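Local coordinates for KLLA0E08119p (Kluyveromyces lactis, PDB 3VA7), which is the urea carboxylase part of a larger enzyme, probably carboxylating urea to urea-1-carboxylate (allophanate) at the expense of ATP and bicarbonate, with biotin as carboxyl carrier, at residues P655-N660 with E766-G771; Q685-K690 with F781-Y786; K692-S697 with R703-K708. One frame throughout, in Å; residues are numbered along the deposited sequence.

Contact 1: P655-N660 with E766-G771; sequences PTLSTN and ELWKVG
The indole of Trp768 packs against Pro655, in a CH-pi contact, and against Leu657, joining the loop before strand 662-669 to the short helix 767-770 of the carboxyltransferase domain. Pro655 CB lies over the six-membered ring, 4.0 Å from the centroid of that Trp768 ring and 22° off its normal. The opposite face carries Lys769 CG, so the indole is sandwiched between a proline from the distant loop and the aliphatic chain of its own neighbour. Leu657 comes in obliquely, its CD1 3.7 Å from Trp768 CZ3. The Thr656 carbonyl lies at the edge, with O 3.7 Å from Trp768 CH2. With chi1 at 85°, Trp768 CG sits between the backbone N and the carbonyl carbon, which sends the benzo end of the ring out to this loop. An alanine here would remove the indole and is likely to leave Pro655, Leu657 and the Lys769 methylenes bordering a gap between the loop and the helix. Pro655 also rests on Tyr512 and Leu516 of helix 511-520. Beyond the indole, the Lys769 chain runs on nearly extended to a salt bridge within the turn, where NZ meets Glu766 OE1 at 2.9 Å, on the syn side of the carboxylate.

Contact 2: Q685-K690 with F781-Y786; sequences QFFNDK and FVPLSY
One water ties the C-terminal end of helix 680-688 to strand 778-783, gripped by Phe686 O, Asp689 O and Phe781 N. It donates to the two carbonyls, at 2.6 Å from Phe686 O and 2.9 Å from Asp689 O, and accepts the Phe781 N-H. A second water donates to both Phe687 O and Phe781 O, the latter at 2.9 Å, so solvent does the polar bridging where the two backbones make no direct hydrogen bond. Phe686 O also receives Trp691 NE1, and Phe687 O receives Gln780 NE2.

Beside these waters the contact is aromatic. The rings of Phe686 and Phe781 are nearly parallel, 11° apart, but slid so far that they barely overlap; Phe686 CZ touches Phe781 CD2 at 3.7 Å and the two centroids are 5.5 Å apart. The edge of the Phe687 ring meets Phe781 O, 3.4 Å from CD1, while Pro783 CD approaches the same CD1 obliquely. Different first torsions, Phe686 CG anti to the backbone N (chi1 177°) and Phe687 CG anti to the carbonyl carbon (chi1 -68°), bring the edge of the first ring over the face of the second, with Phe686 CD2 above its centre. Phe781 and Phe686 both also meet the Trp691 ring. This is a helix packed by its aromatic side chains against a curved, mixed beta-sheet of the carboxyltransferase domain, in its A and B subdomain region.

Contact 3: K692-S697 with R703-K708; sequences KVHYNS and RLIGPK
Strands 692-694 and 703-705 form an antiparallel beta hairpin, in which Lys692 and Ile705 make a hydrogen-bonded pair, Val693 and Leu704 a non-hydrogen-bonded one, and His694 N donates to Arg703 O. Past this point the first strand turns a corner, with Asn696 at the centre of an inverse gamma turn, and Ser697 OG takes over: it accepts the Arg703 N-H at 2.9 Å and donates to His694 O, bridging the two strands.

Arg703 and His694 lie side by side, Arg703 CG over one face of the imidazole, 4.0 Å from the centroid of the His694 ring. Ile705 crosses at about a right angle, bringing CG1 to the ring's edge and CD1 to 3.8 Å from His694 CB. From CG on, the Arg703 chain bends away from the histidine through chi2 (70°) and chi3 (74°); a water in the guanidinium plane links NE to Asn696 O, and NH1 bonds Thr739 OG1 of the biotin pocket. The nearest atoms of the Arg703 side chain and the bound biotin group are about 4 Å apart, and Asn696 OD1 receives the backbone N of Lys1202, a pocket residue. In the His694 ring plane, ND1 accepts Asn696 N at 2.8 Å, which is consistent with a neutral imidazole carrying its proton on NE2.

Contact 1 opens first along the chain, at 655-660, followed by the helix end 685-690 of contact 2. Both loops are still open when the hairpin of contact 3, 692-697 with 703-708, forms and closes, so contact 3 is nested inside each. Contact 1 closes at 766-771 and contact 2 later at 781-786, which makes these two cross. Contact 3 lies in the same sheet as strand 778-783, a neighbour of strand 691-698, and touches contact 2 where Leu704 CD1 packs on Phe781 CZ. Contact 1 stays apart from both, joining the loop before strand 662-669 to helix 767-770, just ahead of strand 778-783.

Contact 1: P655-N660 with E766-G771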
loop_
_atom_site.group_PDB
_atom_site.type_symbol
_atom_site.label_atom_id
_atom_site.label_comp_id
_atom_site.label_asym_id
_atom_site.label_seq_id
_atom_site.Cartn_x
_atom_site.Cartn_y
_atom_site.Cartn_z
ATOM N N PRO A 655 18.792 24.222 12.278
ATOM C CA PRO A 655 17.833 25.183 11.771
ATOM C C PRO A 655 17.218 25.982 12.914
ATOM O O PRO A 655 17.117 25.471 14.033
ATOM C CB PRO A 655 16.763 24.295 11.119
ATOM C CG PRO A 655 16.906 22.977 11.777
ATOM C CD PRO A 655 18.363 22.839 12.017
ATOM N N THR A 656 16.815 27.210 12.622
ATOM C CA THR A 656 16.186 28.061 13.598
ATOM C C THR A 656 14.702 27.980 13.420
ATOM O O THR A 656 14.118 28.658 12.577
ATOM C CB THR A 656 16.581 29.565 13.462
ATOM O OG1 THR A 656 17.979 29.687 13.232
ATOM C CG2 THR A 656 16.242 30.303 14.726
ATOM N N LEU A 657 14.096 27.174 14.270
ATOM C CA LEU A 657 12.666 27.099 14.396
ATOM C C LEU A 657 12.138 28.357 15.051
ATOM O O LEU A 657 12.807 28.956 15.858
ATOM C CB LEU A 657 12.341 25.874 15.230
ATOM C CG LEU A 657 12.353 24.559 14.459
ATOM C CD1 LEU A 657 13.783 24.104 14.210
ATOM C CD2 LEU A 657 11.580 23.482 15.190
ATOM N N SER A 658 10.941 28.780 14.699
ATOM C CA SER A 658 10.289 29.880 15.405
ATOM C C SER A 658 10.147 29.637 16.886
ATOM O O SER A 658 10.178 28.502 17.379
ATOM C CB SER A 658 8.896 30.076 14.876
ATOM O OG SER A 658 8.275 31.135 15.556
ATOM N N THR A 659 9.918 30.716 17.603
ATOM C CA THR A 659 9.963 30.667 19.073
ATOM C C THR A 659 8.627 31.010 19.695
ATOM O O THR A 659 8.429 30.829 20.865
ATOM C CB THR A 659 11.218 31.506 19.583
ATOM O OG1 THR A 659 12.196 30.588 20.066
ATOM C CG2 THR A 659 10.905 32.652 20.609
ATOM N N ASN A 660 7.695 31.404 18.852
ATOM C CA ASN A 660 6.477 32.078 19.237
ATOM C C ASN A 660 5.372 31.903 18.167
ATOM O O ASN A 660 4.552 32.817 17.928
ATOM C CB ASN A 660 6.807 33.584 19.423
ATOM C CG ASN A 660 7.313 34.248 18.130
ATOM O OD1 ASN A 660 8.207 33.721 17.446
ATOM N ND2 ASN A 660 6.722 35.386 17.784
ATOM N N GLU A 766 12.957 26.392 1.757
ATOM C CA GLU A 766 12.047 26.917 2.763
ATOM C C GLU A 766 10.907 25.953 3.185
ATOM O O GLU A 766 10.268 26.159 4.225
ATOM C CB GLU A 766 11.497 28.283 2.350
ATOM C CG GLU A 766 12.589 29.296 2.217
ATOM C CD GLU A 766 12.829 30.002 3.523
ATOM O OE1 GLU A 766 11.900 30.724 3.939
ATOM O OE2 GLU A 766 13.902 29.826 4.128
ATOM N N LEU A 767 10.672 24.906 2.396
ATOM C CA LEU A 767 9.597 23.932 2.687
ATOM C C LEU A 767 9.688 23.302 4.078
ATOM O O LEU A 767 8.659 23.015 4.659
ATOM C CB LEU A 767 9.519 22.842 1.602
ATOM C CG LEU A 767 8.430 23.173 0.591
ATOM C CD1 LEU A 767 8.397 22.152 -0.549
ATOM C CD2 LEU A 767 7.086 23.191 1.305
ATOM N N TRP A 768 10.904 23.096 4.605
ATOM C CA TRP A 768 11.071 22.548 5.940
ATOM C C TRP A 768 10.328 23.332 6.987
ATOM O O TRP A 768 9.900 22.766 7.946
ATOM C CB TRP A 768 12.528 22.472 6.356
ATOM C CG TRP A 768 13.082 23.772 6.966
ATOM C CD1 TRP A 768 13.726 24.783 6.299
ATOM C CD2 TRP A 768 13.033 24.173 8.350
ATOM N NE1 TRP A 768 14.075 25.796 7.182
ATOM C CE2 TRP A 768 13.672 25.446 8.443
ATOM C CE3 TRP A 768 12.514 23.586 9.516
ATOM C CZ2 TRP A 768 13.818 26.136 9.665
ATOM C CZ3 TRP A 768 12.635 24.275 10.721
ATOM C CH2 TRP A 768 13.290 25.547 10.783
ATOM N N LYS A 769 10.191 24.635 6.806
ATOM C CA LYS A 769 9.432 25.450 7.735
ATOM C C LYS A 769 8.005 24.975 7.764
ATOM O O LYS A 769 7.408 24.826 8.861
ATOM C CB LYS A 769 9.487 26.949 7.392
ATOM C CG LYS A 769 10.777 27.641 7.858
ATOM C CD LYS A 769 10.901 29.051 7.269
ATOM C CE LYS A 769 12.265 29.561 7.584
ATOM N NZ LYS A 769 12.694 30.675 6.697
ATOM N N VAL A 770 7.464 24.724 6.565
ATOM C CA VAL A 770 6.074 24.307 6.414
ATOM C C VAL A 770 5.861 22.965 7.114
ATOM O O VAL A 770 4.823 22.742 7.729
ATOM C CB VAL A 770 5.644 24.304 4.931
ATOM C CG1 VAL A 770 4.172 23.922 4.768
ATOM C CG2 VAL A 770 5.869 25.688 4.362
ATOM N N GLY A 771 6.869 22.114 7.107
ATOM C CA GLY A 771 6.828 20.900 7.950
ATOM C C GLY A 771 6.865 21.074 9.482
ATOM O O GLY A 771 6.891 20.090 10.230
#

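Contact 2: Q685-K690 with F781-Y786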
loop_
_atom_site.group_PDB
_atom_site.type_symbol
_atom_site.label_atom_id
_atom_site.label_comp_id
_atom_site.label_asym_id
_atom_site.label_seq_id
_atom_site.Cartn_x
_atom_site.Cartn_y
_atom_site.Cartn_z
ATOM N N GLN A 685 -1.799 42.507 -0.509
ATOM C CA GLN A 685 -2.287 41.992 0.773
ATOM C C GLN A 685 -1.744 40.608 1.017
ATOM O O GLN A 685 -1.470 40.279 2.169
ATOM C CB GLN A 685 -3.792 41.827 0.845
ATOM C CG GLN A 685 -4.658 42.943 0.357
ATOM C CD GLN A 685 -6.105 42.613 0.636
ATOM O OE1 GLN A 685 -6.420 42.034 1.696
ATOM N NE2 GLN A 685 -6.994 42.969 -0.293
ATOM N N PHE A 686 -1.588 39.808 -0.053
ATOM C CA PHE A 686 -1.117 38.429 0.065
ATOM C C PHE A 686 0.191 38.367 0.803
ATOM O O PHE A 686 0.371 37.482 1.639
ATOM C CB PHE A 686 -1.009 37.732 -1.306
ATOM C CG PHE A 686 -0.447 36.318 -1.250
ATOM C CD1 PHE A 686 -1.291 35.218 -1.025
ATOM C CD2 PHE A 686 0.913 36.083 -1.409
ATOM C CE1 PHE A 686 -0.806 33.879 -0.980
ATOM C CE2 PHE A 686 1.430 34.777 -1.350
ATOM C CZ PHE A 686 0.553 33.661 -1.159
ATOM N N PHE A 687 1.094 39.303 0.464
ATOM C CA PHE A 687 2.460 39.369 1.024
ATOM C C PHE A 687 2.554 40.297 2.249
ATOM O O PHE A 687 3.464 40.139 3.078
ATOM C CB PHE A 687 3.458 39.827 -0.024
ATOM C CG PHE A 687 3.693 38.838 -1.158
ATOM C CD1 PHE A 687 4.688 37.865 -1.069
ATOM C CD2 PHE A 687 2.988 38.943 -2.356
ATOM C CE1 PHE A 687 4.961 36.975 -2.143
ATOM C CE2 PHE A 687 3.233 38.052 -3.437
ATOM C CZ PHE A 687 4.217 37.065 -3.334
ATOM N N ASN A 688 1.620 41.257 2.365
ATOM C CA ASN A 688 1.580 42.152 3.516
ATOM C C ASN A 688 0.982 41.489 4.756
ATOM O O ASN A 688 1.581 41.582 5.826
ATOM C CB ASN A 688 0.843 43.461 3.217
ATOM C CG ASN A 688 1.562 44.357 2.178
ATOM O OD1 ASN A 688 2.728 44.119 1.775
ATOM N ND2 ASN A 688 0.847 45.409 1.735
ATOM N N ASP A 689 -0.184 40.841 4.629
ATOM C CA ASP A 689 -0.838 40.175 5.785
ATOM C C ASP A 689 -0.242 38.833 6.240
ATOM O O ASP A 689 0.530 38.199 5.504
ATOM C CB ASP A 689 -2.342 40.026 5.580
ATOM C CG ASP A 689 -2.994 41.339 5.236
ATOM O OD1 ASP A 689 -4.186 41.325 4.829
ATOM O OD2 ASP A 689 -2.287 42.388 5.319
ATOM N N LYS A 690 -0.582 38.456 7.474
ATOM C CA LYS A 690 -0.175 37.199 8.031
ATOM C C LYS A 690 -1.269 36.204 7.796
ATOM O O LYS A 690 -2.433 36.565 7.655
ATOM C CB LYS A 690 0.119 37.314 9.524
ATOM C CG LYS A 690 1.217 38.269 9.788
ATOM C CD LYS A 690 2.190 37.778 10.787
ATOM C CE LYS A 690 2.715 38.974 11.623
ATOM N NZ LYS A 690 3.710 38.539 12.677
ATOM N N PHE A 781 4.571 35.300 3.977
ATOM C CA PHE A 781 5.340 34.899 2.802
ATOM C C PHE A 781 6.209 36.029 2.326
ATOM O O PHE A 781 5.784 37.156 2.115
ATOM C CB PHE A 781 4.398 34.430 1.692
ATOM C CG PHE A 781 3.642 33.183 2.037
ATOM C CD1 PHE A 781 4.333 31.990 2.315
ATOM C CD2 PHE A 781 2.242 33.190 2.077
ATOM C CE1 PHE A 781 3.654 30.841 2.641
ATOM C CE2 PHE A 781 1.535 32.018 2.403
ATOM C CZ PHE A 781 2.229 30.842 2.700
ATOM N N VAL A 782 7.449 35.712 2.132
ATOM C CA VAL A 782 8.444 36.727 1.917
ATOM C C VAL A 782 9.014 36.457 0.500
ATOM O O VAL A 782 9.448 35.333 0.196
ATOM C CB VAL A 782 9.421 36.557 3.101
ATOM C CG1 VAL A 782 10.681 35.943 2.700
ATOM C CG2 VAL A 782 9.582 37.848 3.863
ATOM N N PRO A 783 8.926 37.446 -0.411
ATOM C CA PRO A 783 9.405 37.219 -1.791
ATOM C C PRO A 783 10.917 37.065 -1.890
ATOM O O PRO A 783 11.705 37.703 -1.169
ATOM C CB PRO A 783 8.950 38.458 -2.545
ATOM C CG PRO A 783 8.815 39.480 -1.500
ATOM C CD PRO A 783 8.522 38.840 -0.183
ATOM N N LEU A 784 11.312 36.185 -2.781
ATOM C CA LEU A 784 12.667 35.734 -2.871
ATOM C C LEU A 784 12.895 35.520 -4.385
ATOM O O LEU A 784 11.965 35.039 -5.116
ATOM C CB LEU A 784 12.787 34.434 -2.105
ATOM C CG LEU A 784 13.570 34.266 -0.806
ATOM C CD1 LEU A 784 13.197 35.276 0.235
ATOM C CD2 LEU A 784 13.479 32.807 -0.293
ATOM N N SER A 785 14.086 35.957 -4.839
ATOM C CA SER A 785 14.556 35.795 -6.203
ATOM C C SER A 785 14.971 34.349 -6.423
ATOM O O SER A 785 15.380 33.630 -5.480
ATOM C CB SER A 785 15.785 36.670 -6.448
ATOM O OG SER A 785 16.938 36.145 -5.769
ATOM N N TYR A 786 14.922 33.932 -7.686
ATOM C CA TYR A 786 15.426 32.618 -8.032
ATOM C C TYR A 786 16.810 32.355 -7.389
ATOM O O TYR A 786 17.039 31.288 -6.805
ATOM C CB TYR A 786 15.440 32.460 -9.555
ATOM C CG TYR A 786 16.192 31.224 -9.970
ATOM C CD1 TYR A 786 15.611 29.920 -9.831
ATOM C CD2 TYR A 786 17.526 31.329 -10.457
ATOM C CE1 TYR A 786 16.324 28.764 -10.204
ATOM C CE2 TYR A 786 18.231 30.173 -10.810
ATOM C CZ TYR A 786 17.627 28.906 -10.685
ATOM O OH TYR A 786 18.384 27.809 -11.036
HETATM O O HOH W 1 2.038 36.696 3.534
HETATM O O HOH W 2 6.027 40.043 2.087
#

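Contact 3: K692-S697 with R703-K708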
loop_
_atom_site.group_PDB
_atom_site.type_symbol
_atom_site.label_atom_id
_atom_site.label_comp_id
_atom_site.label_asym_id
_atom_site.label_seq_id
_atom_site.Cartn_x
_atom_site.Cartn_y
_atom_site.Cartn_z
ATOM N N LYS A 692 -2.916 32.452 9.082
ATOM C CA LYS A 692 -3.046 31.566 10.222
ATOM C C LYS A 692 -3.203 30.111 9.737
ATOM O O LYS A 692 -3.999 29.848 8.831
ATOM C CB LYS A 692 -4.258 32.021 11.019
ATOM C CG LYS A 692 -4.367 31.555 12.466
ATOM C CD LYS A 692 -5.262 32.574 13.214
ATOM C CE LYS A 692 -5.072 32.593 14.758
ATOM N NZ LYS A 692 -3.652 32.591 15.308
ATOM N N VAL A 693 -2.466 29.189 10.330
ATOM C CA VAL A 693 -2.561 27.784 10.003
ATOM C C VAL A 693 -3.849 27.104 10.540
ATOM O O VAL A 693 -4.131 27.130 11.759
ATOM C CB VAL A 693 -1.356 27.038 10.585
ATOM C CG1 VAL A 693 -1.419 25.522 10.230
ATOM C CG2 VAL A 693 -0.095 27.650 10.092
ATOM N N HIS A 694 -4.585 26.453 9.636
ATOM C CA HIS A 694 -5.952 25.913 9.853
ATOM C C HIS A 694 -5.911 24.466 10.364
ATOM O O HIS A 694 -4.976 23.702 10.053
ATOM C CB HIS A 694 -6.647 25.999 8.494
ATOM C CG HIS A 694 -8.066 25.503 8.449
ATOM N ND1 HIS A 694 -8.416 24.191 8.696
ATOM C CD2 HIS A 694 -9.210 26.136 8.080
ATOM C CE1 HIS A 694 -9.721 24.048 8.507
ATOM N NE2 HIS A 694 -10.219 25.210 8.122
ATOM N N TYR A 695 -6.912 24.072 11.144
ATOM C CA TYR A 695 -6.894 22.739 11.789
ATOM C C TYR A 695 -6.781 21.568 10.764
ATOM O O TYR A 695 -6.177 20.530 11.066
ATOM C CB TYR A 695 -8.113 22.541 12.742
ATOM C CG TYR A 695 -9.414 22.434 12.001
ATOM C CD1 TYR A 695 -9.866 21.201 11.499
ATOM C CD2 TYR A 695 -10.152 23.566 11.730
ATOM C CE1 TYR A 695 -11.063 21.134 10.761
ATOM C CE2 TYR A 695 -11.337 23.517 11.025
ATOM C CZ TYR A 695 -11.805 22.305 10.543
ATOM O OH TYR A 695 -13.005 22.296 9.850
ATOM N N ASN A 696 -7.395 21.743 9.584
ATOM C CA ASN A 696 -7.250 20.818 8.491
ATOM C C ASN A 696 -5.908 20.942 7.727
ATOM O O ASN A 696 -5.877 21.401 6.570
ATOM C CB ASN A 696 -8.454 20.944 7.537
ATOM C CG ASN A 696 -9.636 20.041 7.966
ATOM O OD1 ASN A 696 -9.451 19.073 8.744
ATOM N ND2 ASN A 696 -10.851 20.359 7.474
ATOM N N SER A 697 -4.814 20.509 8.350
ATOM C CA SER A 697 -3.525 20.533 7.683
ATOM C C SER A 697 -2.880 19.200 7.891
ATOM O O SER A 697 -3.038 18.642 8.949
ATOM C CB SER A 697 -2.620 21.607 8.275
ATOM O OG SER A 697 -3.071 22.899 7.956
ATOM N N ARG A 703 -3.316 23.982 5.285
ATOM C CA ARG A 703 -4.370 24.951 4.969
ATOM C C ARG A 703 -4.205 26.315 5.748
ATOM O O ARG A 703 -3.710 26.359 6.888
ATOM C CB ARG A 703 -5.720 24.261 5.184
ATOM C CG ARG A 703 -6.948 25.118 4.999
ATOM C CD ARG A 703 -7.166 25.495 3.538
ATOM N NE ARG A 703 -7.661 24.370 2.749
ATOM C CZ ARG A 703 -8.046 24.473 1.484
ATOM N NH1 ARG A 703 -7.944 25.634 0.842
ATOM N NH2 ARG A 703 -8.501 23.415 0.845
ATOM N N LEU A 704 -4.585 27.421 5.118
ATOM C CA LEU A 704 -4.279 28.754 5.692
ATOM C C LEU A 704 -5.544 29.567 5.873
ATOM O O LEU A 704 -6.483 29.446 5.074
ATOM C CB LEU A 704 -3.296 29.540 4.800
ATOM C CG LEU A 704 -1.920 28.882 4.547
ATOM C CD1 LEU A 704 -1.093 29.677 3.592
ATOM C CD2 LEU A 704 -1.121 28.623 5.820
ATOM N N ILE A 705 -5.583 30.381 6.924
ATOM C CA ILE A 705 -6.677 31.308 7.111
ATOM C C ILE A 705 -6.101 32.718 6.947
ATOM O O ILE A 705 -5.110 33.069 7.597
ATOM C CB ILE A 705 -7.328 31.165 8.532
ATOM C CG1 ILE A 705 -7.766 29.699 8.804
ATOM C CG2 ILE A 705 -8.553 32.096 8.637
ATOM C CD1 ILE A 705 -7.680 29.217 10.286
ATOM N N GLY A 706 -6.719 33.516 6.084
ATOM C CA GLY A 706 -6.382 34.918 5.977
ATOM C C GLY A 706 -7.250 35.659 4.987
ATOM O O GLY A 706 -8.405 35.285 4.733
ATOM N N PRO A 707 -6.710 36.710 4.394
ATOM C CA PRO A 707 -7.572 37.617 3.612
ATOM C C PRO A 707 -8.130 36.942 2.385
ATOM O O PRO A 707 -7.457 36.135 1.781
ATOM C CB PRO A 707 -6.626 38.742 3.197
ATOM C CG PRO A 707 -5.186 38.102 3.249
ATOM C CD PRO A 707 -5.259 36.923 4.194
ATOM N N LYS A 708 -9.336 37.316 2.000
ATOM C CA LYS A 708 -10.046 36.682 0.907
ATOM C C LYS A 708 -9.634 37.306 -0.391
ATOM O O LYS A 708 -9.383 38.460 -0.420
ATOM C CB LYS A 708 -11.563 36.798 1.135
ATOM C CG LYS A 708 -12.034 36.138 2.446
ATOM C CD LYS A 708 -11.538 34.656 2.636
ATOM C CE LYS A 708 -11.716 34.151 4.078
ATOM N NZ LYS A 708 -13.106 34.427 4.648
HETATM O O HOH W 3 -7.221 21.732 4.118
#